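Local coordinates for twitching motility pilus retraction protein (Geobacter sulfurreducens PCA, PDB 5ZFQ) that probably hydrolyses ATP in a six-subunit ring to power the retraction of type IV pili in twitching motility, at residues V278-L286 against L319-Q327; A306-I316 against F339-S347. All blocks are in the same frame, centred on the assembly; numbering follows the deposited sequence.

Contact 1: residues V278-L286 against L319-Q327; sequences VRAQLSFVL and LIREDKIHQ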
loop_
_atom_site.group_PDB
_atom_site.type_symbol
_atom_site.label_atom_id
_atom_site.label_comp_id
_atom_site.label_asym_id
_atom_site.label_seq_id
_atom_site.Cartn_x
_atom_site.Cartn_y
_atom_site.Cartn_z
ATOM N N VAL A 278 14.468 -22.951 -4.189
ATOM C CA VAL A 278 13.179 -23.578 -4.412
ATOM C C VAL A 278 13.292 -24.682 -5.448
ATOM O O VAL A 278 12.698 -25.752 -5.293
ATOM C CB VAL A 278 12.135 -22.531 -4.824
ATOM C CG1 VAL A 278 10.999 -23.160 -5.631
ATOM C CG2 VAL A 278 11.610 -21.824 -3.575
ATOM N N ARG A 279 14.091 -24.433 -6.479
ATOM C CA ARG A 279 14.418 -25.464 -7.451
ATOM C C ARG A 279 15.139 -26.667 -6.818
ATOM O O ARG A 279 14.881 -27.821 -7.185
ATOM C CB ARG A 279 15.285 -24.873 -8.561
ATOM C CG ARG A 279 14.547 -23.994 -9.558
ATOM C CD ARG A 279 15.407 -23.795 -10.784
ATOM N NE ARG A 279 16.711 -23.234 -10.434
ATOM C CZ ARG A 279 16.998 -21.941 -10.526
ATOM N NH1 ARG A 279 16.061 -21.099 -10.971
ATOM N NH2 ARG A 279 18.204 -21.494 -10.185
ATOM N N ALA A 280 16.053 -26.390 -5.886
ATOM C CA ALA A 280 16.785 -27.442 -5.180
ATOM C C ALA A 280 15.822 -28.252 -4.337
ATOM O O ALA A 280 15.890 -29.474 -4.307
ATOM C CB ALA A 280 17.896 -26.848 -4.316
ATOM N N GLN A 281 14.911 -27.550 -3.672
ATOM C CA GLN A 281 13.839 -28.176 -2.917
ATOM C C GLN A 281 12.936 -29.036 -3.791
ATOM O O GLN A 281 12.641 -30.200 -3.459
ATOM C CB GLN A 281 12.995 -27.114 -2.224
ATOM C CG GLN A 281 13.444 -26.792 -0.821
ATOM C CD GLN A 281 12.766 -25.559 -0.291
ATOM O OE1 GLN A 281 12.800 -24.499 -0.928
ATOM N NE2 GLN A 281 12.121 -25.685 0.863
ATOM N N LEU A 282 12.481 -28.462 -4.903
ATOM C CA LEU A 282 11.584 -29.177 -5.789
ATOM C C LEU A 282 12.238 -30.439 -6.305
ATOM O O LEU A 282 11.586 -31.480 -6.420
ATOM C CB LEU A 282 11.171 -28.307 -6.966
ATOM C CG LEU A 282 9.923 -27.452 -6.836
ATOM C CD1 LEU A 282 9.834 -26.542 -8.062
ATOM C CD2 LEU A 282 8.696 -28.333 -6.713
ATOM N N SER A 283 13.533 -30.342 -6.615
ATOM C CA SER A 283 14.236 -31.466 -7.219
ATOM C C SER A 283 14.268 -32.614 -6.224
ATOM O O SER A 283 14.220 -33.783 -6.609
ATOM C CB SER A 283 15.664 -31.081 -7.670
ATOM O OG SER A 283 16.468 -30.589 -6.609
ATOM N N PHE A 284 14.315 -32.259 -4.945
ATOM C CA PHE A 284 14.405 -33.233 -3.867
ATOM C C PHE A 284 13.047 -33.888 -3.534
ATOM O O PHE A 284 12.967 -35.116 -3.398
ATOM C CB PHE A 284 15.012 -32.556 -2.621
ATOM C CG PHE A 284 14.984 -33.408 -1.382
ATOM C CD1 PHE A 284 15.243 -34.783 -1.443
ATOM C CD2 PHE A 284 14.720 -32.836 -0.145
ATOM C CE1 PHE A 284 15.219 -35.578 -0.294
ATOM C CE2 PHE A 284 14.698 -33.623 1.009
ATOM C CZ PHE A 284 14.949 -35.001 0.924
ATOM N N VAL A 285 11.993 -33.076 -3.420
ATOM C CA VAL A 285 10.747 -33.548 -2.811
ATOM C C VAL A 285 9.640 -33.916 -3.818
ATOM O O VAL A 285 8.726 -34.684 -3.474
ATOM C CB VAL A 285 10.163 -32.498 -1.804
ATOM C CG1 VAL A 285 11.195 -32.078 -0.774
ATOM C CG2 VAL A 285 9.599 -31.298 -2.533
ATOM N N LEU A 286 9.718 -33.388 -5.041
ATOM C CA LEU A 286 8.708 -33.659 -6.075
ATOM C C LEU A 286 8.683 -35.134 -6.414
ATOM O O LEU A 286 9.724 -35.710 -6.745
ATOM C CB LEU A 286 8.991 -32.845 -7.338
ATOM C CG LEU A 286 7.873 -32.531 -8.333
ATOM C CD1 LEU A 286 6.654 -31.914 -7.640
ATOM C CD2 LEU A 286 8.393 -31.595 -9.410
ATOM N N LEU A 319 17.656 -31.750 -14.039
ATOM C CA LEU A 319 17.106 -30.693 -14.881
ATOM C C LEU A 319 16.429 -29.576 -14.063
ATOM O O LEU A 319 16.653 -28.393 -14.326
ATOM C CB LEU A 319 16.115 -31.274 -15.890
ATOM C CG LEU A 319 16.725 -32.196 -16.950
ATOM C CD1 LEU A 319 15.657 -32.600 -17.977
ATOM C CD2 LEU A 319 17.947 -31.548 -17.614
ATOM N N ILE A 320 15.624 -29.938 -13.065
ATOM C CA ILE A 320 14.987 -28.920 -12.227
ATOM C C ILE A 320 16.010 -28.090 -11.431
ATOM O O ILE A 320 15.965 -26.863 -11.458
ATOM C CB ILE A 320 13.950 -29.549 -11.270
ATOM C CG1 ILE A 320 12.763 -30.079 -12.077
ATOM C CG2 ILE A 320 13.442 -28.528 -10.273
ATOM C CD1 ILE A 320 11.841 -30.972 -11.305
ATOM N N ARG A 321 16.948 -28.752 -10.762
ATOM C CA ARG A 321 17.931 -28.057 -9.930
ATOM C C ARG A 321 18.888 -27.157 -10.720
ATOM O O ARG A 321 19.317 -26.106 -10.237
ATOM C CB ARG A 321 18.745 -29.071 -9.134
ATOM C CG ARG A 321 19.361 -28.508 -7.875
ATOM C CD ARG A 321 20.267 -29.525 -7.228
ATOM N NE ARG A 321 21.259 -29.994 -8.194
ATOM C CZ ARG A 321 21.241 -31.200 -8.756
ATOM N NH1 ARG A 321 20.281 -32.081 -8.422
ATOM N NH2 ARG A 321 22.179 -31.522 -9.647
ATOM N N GLU A 322 19.233 -27.574 -11.930
ATOM C CA GLU A 322 20.187 -26.821 -12.734
ATOM C C GLU A 322 19.488 -25.854 -13.698
ATOM O O GLU A 322 20.123 -25.306 -14.613
ATOM C CB GLU A 322 21.105 -27.773 -13.513
ATOM C CG GLU A 322 21.986 -28.689 -12.646
ATOM C CD GLU A 322 22.920 -27.926 -11.699
ATOM O OE1 GLU A 322 23.527 -26.922 -12.140
ATOM O OE2 GLU A 322 23.056 -28.343 -10.520
ATOM N N ASP A 323 18.180 -25.674 -13.494
ATOM C CA ASP A 323 17.391 -24.655 -14.188
ATOM C C ASP A 323 17.332 -24.886 -15.704
ATOM O O ASP A 323 17.584 -23.994 -16.503
ATOM C CB ASP A 323 17.954 -23.268 -13.862
ATOM C CG ASP A 323 17.076 -22.142 -14.356
ATOM O OD1 ASP A 323 15.847 -22.348 -14.516
ATOM O OD2 ASP A 323 17.642 -21.045 -14.584
ATOM N N LYS A 324 16.989 -26.111 -16.080
ATOM C CA LYS A 324 16.797 -26.495 -17.469
ATOM C C LYS A 324 15.399 -27.099 -17.617
ATOM O O LYS A 324 15.234 -28.163 -18.208
ATOM C CB LYS A 324 17.875 -27.499 -17.904
ATOM C CG LYS A 324 19.184 -26.885 -18.433
ATOM C CD LYS A 324 19.003 -25.437 -18.926
ATOM C CE LYS A 324 20.347 -24.737 -19.231
ATOM N NZ LYS A 324 21.166 -24.438 -18.010
ATOM N N ILE A 325 14.402 -26.407 -17.073
ATOM C CA ILE A 325 13.066 -26.968 -16.881
ATOM C C ILE A 325 12.314 -27.342 -18.182
ATOM O O ILE A 325 11.668 -28.387 -18.255
ATOM C CB ILE A 325 12.225 -25.985 -16.012
ATOM C CG1 ILE A 325 12.787 -25.978 -14.584
ATOM C CG2 ILE A 325 10.753 -26.373 -15.980
ATOM C CD1 ILE A 325 12.397 -24.771 -13.744
ATOM N N HIS A 326 12.409 -26.497 -19.201
ATOM C CA HIS A 326 11.862 -26.792 -20.525
ATOM C C HIS A 326 12.241 -28.202 -21.011
ATOM O O HIS A 326 11.415 -28.927 -21.581
ATOM C CB HIS A 326 12.345 -25.738 -21.534
ATOM C CG HIS A 326 13.842 -25.564 -21.571
ATOM N ND1 HIS A 326 14.598 -25.301 -20.445
ATOM C CD2 HIS A 326 14.718 -25.610 -22.605
ATOM C CE1 HIS A 326 15.872 -25.197 -20.782
ATOM N NE2 HIS A 326 15.974 -25.383 -22.087
ATOM N N GLN A 327 13.491 -28.589 -20.754
ATOM C CA GLN A 327 14.028 -29.879 -21.185
ATOM C C GLN A 327 13.372 -31.114 -20.544
ATOM O O GLN A 327 13.526 -32.229 -21.048
ATOM C CB GLN A 327 15.531 -29.926 -20.913
ATOM C CG GLN A 327 16.348 -28.930 -21.719
ATOM C CD GLN A 327 17.814 -29.293 -21.738
ATOM O OE1 GLN A 327 18.185 -30.423 -21.424
ATOM N NE2 GLN A 327 18.660 -28.339 -22.112
#
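The carbonyl oxygen of A280, a residue packed against R321, is gripped twice inside its helix: S283 OG donates to A280 O at 2.6 Å, and F284 N reaches the same oxygen from the same face of the carbonyl plane. Because S283 OG sits between its backbone N and carbonyl carbon (chi1 58°), it bends back to that carbonyl while still lying alongside the aliphatic start of R321, with OG to R321 CB 3.7 Å. R321 CG rests on A280 CA, and the R321 guanidinium forms a salt bridge with E322, its hydrogen bonds to OE2 being weak. Just before A280 in the helix, R279 runs its methylenes past I320 O and bends at chi3 (-56°). This turns the guanidinium flat against D323, whose CB stands 3.6 Å above the plane, over its centre. Guanidinium and carboxylate are stacked, only 12° apart, so the long salt bridge from R279 NH1 to D323 OD1 (3.8 Å) is an attraction of charges with no N-H aimed at the oxygen. D323 takes the C-prime place of the Schellman motif that ends helix 314-321. Between these polar pairs I320 fills the interface, CG2 against L282 CB and CD1 against L286 CD2, both at 4.0 Å. R321 also packs on P369 of a second subunit. The contact thus joins the last two turns of helix 275-285 to the C-terminal end of helix 314-321, with helix 259-268 touching R279, L282 and I325, and strand 150-155 beside L286.

Contact 2: residues A306-I316 against F339-S347; sequences ALEVMVPNPAI and FGMQTMNQS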
loop_
_atom_site.group_PDB
_atom_site.type_symbol
_atom_site.label_atom_id
_atom_site.label_comp_id
_atom_site.label_asym_id
_atom_site.label_seq_id
_atom_site.Cartn_x
_atom_site.Cartn_y
_atom_site.Cartn_z
ATOM N N ALA A 306 -7.965 -36.291 -20.244
ATOM C CA ALA A 306 -6.676 -36.237 -20.884
ATOM C C ALA A 306 -5.719 -35.903 -19.752
ATOM O O ALA A 306 -5.961 -35.056 -18.946
ATOM C CB ALA A 306 -6.646 -35.221 -21.980
ATOM N N LEU A 307 -4.596 -36.563 -19.730
ATOM C CA LEU A 307 -3.741 -36.471 -18.566
ATOM C C LEU A 307 -2.261 -36.482 -18.931
ATOM O O LEU A 307 -1.777 -37.380 -19.643
ATOM C CB LEU A 307 -4.060 -37.624 -17.604
ATOM C CG LEU A 307 -3.217 -37.819 -16.347
ATOM C CD1 LEU A 307 -3.581 -36.835 -15.224
ATOM C CD2 LEU A 307 -3.346 -39.270 -15.898
ATOM N N GLU A 308 -1.530 -35.538 -18.386
ATOM C CA GLU A 308 -0.123 -35.498 -18.574
ATOM C C GLU A 308 0.444 -35.890 -17.232
ATOM O O GLU A 308 0.079 -35.346 -16.238
ATOM C CB GLU A 308 0.309 -34.112 -18.966
ATOM C CG GLU A 308 1.788 -33.889 -18.800
ATOM C CD GLU A 308 2.373 -32.906 -19.758
ATOM O OE1 GLU A 308 2.462 -33.198 -20.929
ATOM O OE2 GLU A 308 2.763 -31.845 -19.338
ATOM N N VAL A 309 1.329 -36.872 -17.214
ATOM C CA VAL A 309 1.956 -37.324 -15.989
ATOM C C VAL A 309 3.458 -37.241 -16.026
ATOM O O VAL A 309 4.067 -37.779 -16.888
ATOM C CB VAL A 309 1.651 -38.801 -15.731
ATOM C CG1 VAL A 309 2.237 -39.264 -14.429
ATOM C CG2 VAL A 309 0.179 -39.071 -15.770
ATOM N N MET A 310 4.054 -36.595 -15.050
ATOM C CA MET A 310 5.488 -36.525 -14.957
ATOM C C MET A 310 5.971 -37.196 -13.688
ATOM O O MET A 310 5.622 -36.782 -12.622
ATOM C CB MET A 310 5.921 -35.083 -14.910
ATOM C CG MET A 310 7.390 -34.853 -15.122
ATOM S SD MET A 310 8.476 -34.919 -13.724
ATOM C CE MET A 310 7.893 -33.689 -12.634
ATOM N N VAL A 311 6.796 -38.220 -13.813
ATOM C CA VAL A 311 7.359 -38.902 -12.672
ATOM C C VAL A 311 8.828 -38.611 -12.683
ATOM O O VAL A 311 9.514 -38.970 -13.594
ATOM C CB VAL A 311 7.173 -40.407 -12.752
ATOM C CG1 VAL A 311 7.609 -41.045 -11.460
ATOM C CG2 VAL A 311 5.724 -40.742 -12.985
ATOM N N PRO A 312 9.306 -37.916 -11.588
ATOM C CA PRO A 312 10.736 -37.597 -11.627
ATOM C C PRO A 312 11.694 -38.746 -11.550
ATOM O O PRO A 312 11.388 -39.756 -10.993
ATOM C CB PRO A 312 10.919 -36.723 -10.408
ATOM C CG PRO A 312 9.639 -36.054 -10.267
ATOM C CD PRO A 312 8.744 -37.192 -10.374
ATOM N N ASN A 313 12.857 -38.561 -12.145
ATOM C CA ASN A 313 13.907 -39.552 -12.152
ATOM C C ASN A 313 15.216 -38.852 -11.971
ATOM O O ASN A 313 15.262 -37.660 -12.029
ATOM C CB ASN A 313 13.882 -40.431 -13.384
ATOM C CG ASN A 313 14.008 -39.664 -14.664
ATOM O OD1 ASN A 313 14.566 -38.599 -14.716
ATOM N ND2 ASN A 313 13.497 -40.230 -15.704
ATOM N N PRO A 314 16.290 -39.566 -11.704
ATOM C CA PRO A 314 17.540 -38.823 -11.513
ATOM C C PRO A 314 17.735 -37.719 -12.550
ATOM O O PRO A 314 18.058 -36.581 -12.180
ATOM C CB PRO A 314 18.603 -39.904 -11.672
ATOM C CG PRO A 314 17.949 -41.120 -11.157
ATOM C CD PRO A 314 16.510 -41.020 -11.579
ATOM N N ALA A 315 17.482 -38.050 -13.815
ATOM C CA ALA A 315 17.716 -37.135 -14.930
ATOM C C ALA A 315 16.900 -35.846 -14.839
ATOM O O ALA A 315 17.389 -34.770 -15.210
ATOM C CB ALA A 315 17.429 -37.845 -16.263
ATOM N N ILE A 316 15.668 -35.962 -14.344
ATOM C CA ILE A 316 14.747 -34.821 -14.248
ATOM C C ILE A 316 15.025 -33.958 -13.019
ATOM O O ILE A 316 14.960 -32.731 -13.082
ATOM C CB ILE A 316 13.265 -35.305 -14.248
ATOM C CG1 ILE A 316 12.904 -35.814 -15.648
ATOM C CG2 ILE A 316 12.305 -34.204 -13.770
ATOM C CD1 ILE A 316 11.478 -36.256 -15.824
ATOM N N PHE A 339 8.805 -45.551 -16.319
ATOM C CA PHE A 339 8.200 -44.698 -15.309
ATOM C C PHE A 339 6.714 -44.414 -15.396
ATOM O O PHE A 339 6.170 -43.858 -14.480
ATOM C CB PHE A 339 8.896 -43.358 -15.259
ATOM C CG PHE A 339 10.357 -43.438 -14.996
ATOM C CD1 PHE A 339 10.843 -43.260 -13.733
ATOM C CD2 PHE A 339 11.237 -43.650 -16.019
ATOM C CE1 PHE A 339 12.186 -43.320 -13.489
ATOM C CE2 PHE A 339 12.576 -43.710 -15.791
ATOM C CZ PHE A 339 13.053 -43.548 -14.521
ATOM N N GLY A 340 6.062 -44.772 -16.479
ATOM C CA GLY A 340 4.650 -44.518 -16.606
ATOM C C GLY A 340 4.324 -43.091 -16.965
ATOM O O GLY A 340 3.181 -42.729 -16.999
ATOM N N MET A 341 5.322 -42.285 -17.255
ATOM C CA MET A 341 5.081 -40.920 -17.619
ATOM C C MET A 341 4.399 -40.840 -18.958
ATOM O O MET A 341 4.545 -41.703 -19.758
ATOM C CB MET A 341 6.384 -40.166 -17.766
ATOM C CG MET A 341 7.391 -40.373 -16.687
ATOM S SD MET A 341 8.755 -39.260 -16.902
ATOM C CE MET A 341 7.916 -37.741 -17.015
ATOM N N GLN A 342 3.634 -39.793 -19.183
ATOM C CA GLN A 342 3.027 -39.577 -20.457
ATOM C C GLN A 342 2.868 -38.120 -20.677
ATOM O O GLN A 342 2.540 -37.418 -19.777
ATOM C CB GLN A 342 1.679 -40.248 -20.548
ATOM C CG GLN A 342 0.748 -39.941 -19.416
ATOM C CD GLN A 342 -0.496 -40.781 -19.419
ATOM O OE1 GLN A 342 -0.443 -41.977 -19.291
ATOM N NE2 GLN A 342 -1.621 -40.143 -19.548
ATOM N N THR A 343 3.075 -37.657 -21.891
ATOM C CA THR A 343 2.823 -36.260 -22.212
ATOM C C THR A 343 1.341 -36.075 -22.525
ATOM O O THR A 343 0.629 -37.045 -22.813
ATOM C CB THR A 343 3.656 -35.770 -23.417
ATOM O OG1 THR A 343 3.315 -36.533 -24.576
ATOM C CG2 THR A 343 5.159 -35.919 -23.150
ATOM N N MET A 344 0.892 -34.822 -22.461
ATOM C CA MET A 344 -0.439 -34.445 -22.897
ATOM C C MET A 344 -0.651 -34.883 -24.344
ATOM O O MET A 344 -1.693 -35.443 -24.671
ATOM C CB MET A 344 -0.658 -32.935 -22.749
ATOM C CG MET A 344 -2.047 -32.493 -23.153
ATOM S SD MET A 344 -3.335 -33.353 -22.188
ATOM C CE MET A 344 -3.017 -32.745 -20.534
ATOM N N ASN A 345 0.344 -34.657 -25.201
ATOM C CA ASN A 345 0.240 -35.109 -26.585
ATOM C C ASN A 345 0.102 -36.631 -26.671
ATOM O O ASN A 345 -0.715 -37.126 -27.448
ATOM C CB ASN A 345 1.435 -34.631 -27.433
ATOM C CG ASN A 345 1.146 -33.314 -28.169
ATOM O OD1 ASN A 345 -0.006 -32.866 -28.245
ATOM N ND2 ASN A 345 2.192 -32.686 -28.701
ATOM N N GLN A 346 0.867 -37.380 -25.875
ATOM C CA GLN A 346 0.734 -38.837 -25.879
ATOM C C GLN A 346 -0.665 -39.233 -25.443
ATOM O O GLN A 346 -1.286 -40.081 -26.067
ATOM C CB GLN A 346 1.788 -39.499 -24.988
ATOM C CG GLN A 346 3.163 -39.518 -25.638
ATOM C CD GLN A 346 4.269 -39.997 -24.712
ATOM O OE1 GLN A 346 4.216 -39.785 -23.498
ATOM N NE2 GLN A 346 5.296 -40.621 -25.288
ATOM N N SER A 347 -1.171 -38.592 -24.390
ATOM C CA SER A 347 -2.525 -38.843 -23.896
ATOM C C SER A 347 -3.568 -38.535 -24.964
ATOM O O SER A 347 -4.457 -39.355 -25.218
ATOM C CB SER A 347 -2.815 -38.010 -22.636
ATOM O OG SER A 347 -4.075 -38.349 -22.071
#
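With CG swung opposite its backbone N (chi1 163°) and the chain extended beyond, E308 carries OE1 to M344 N at the start of helix 344-353, while Q342, whose CG lies between N and carbonyl carbon (chi1 51°), stretches its amide to L307. The motif so held is a capping box, T343 and Q346 exchanging bonds at the helix N-terminus, set against strand 303-310, outermost in the mixed sheet of this chain. M344 N donates to E308 OE1 at 2.7 Å, meeting the oxygen on its anti side, and E308 OE2 accepts from A259 N, so one buried carboxylate serves the first residues of two helices. A leucine in place of E308 would probably leave the amides of M344 and A259 without their acceptor and weaken the hold on the first turn of helix 344-353. One residue on from E308, V309 forms a single antiparallel hydrogen-bonded bridge with Q342, V309 N to Q342 O 2.9 Å and Q342 N to V309 O 3.1 Å. The two peptide groups of L307 are also engaged: Q342 NE2 donates nearly straight to L307 O (2.8 Å, from above the carbonyl plane), and L307 N to S347 OG (3.0 Å). N313 caps helix 314-321 through OD1 and crosses a poorly ordered F339 ring, ND2 over one face. M341 closes the apolar side, lying alongside M310, its CE 3.5 Å from M310 CG and tip to tip with I316 CD1 at 4.0 Å.

How the contacts relate
Helix 314-321 ties the two contacts together: contact 2 holds its beginning, where N313 caps it, and contact 1 its end, where the chain turns off at D323. Their centres lie 15 Å apart, and the segments alternate along the chain. L286 is where they meet, its O 3.5 Å from P312 CG and its CD2 3.9 Å from M310 CE, so the methyl that packs on I320 in contact 1 also borders contact 2. Contact 1 lies partly at a subunit boundary, whereas contact 2 is touched by no other chain of the assembly. Strand 286-296, paired with 303-310, also runs beside strand 150-155, which leads into what is probably the ATP-binding P-loop.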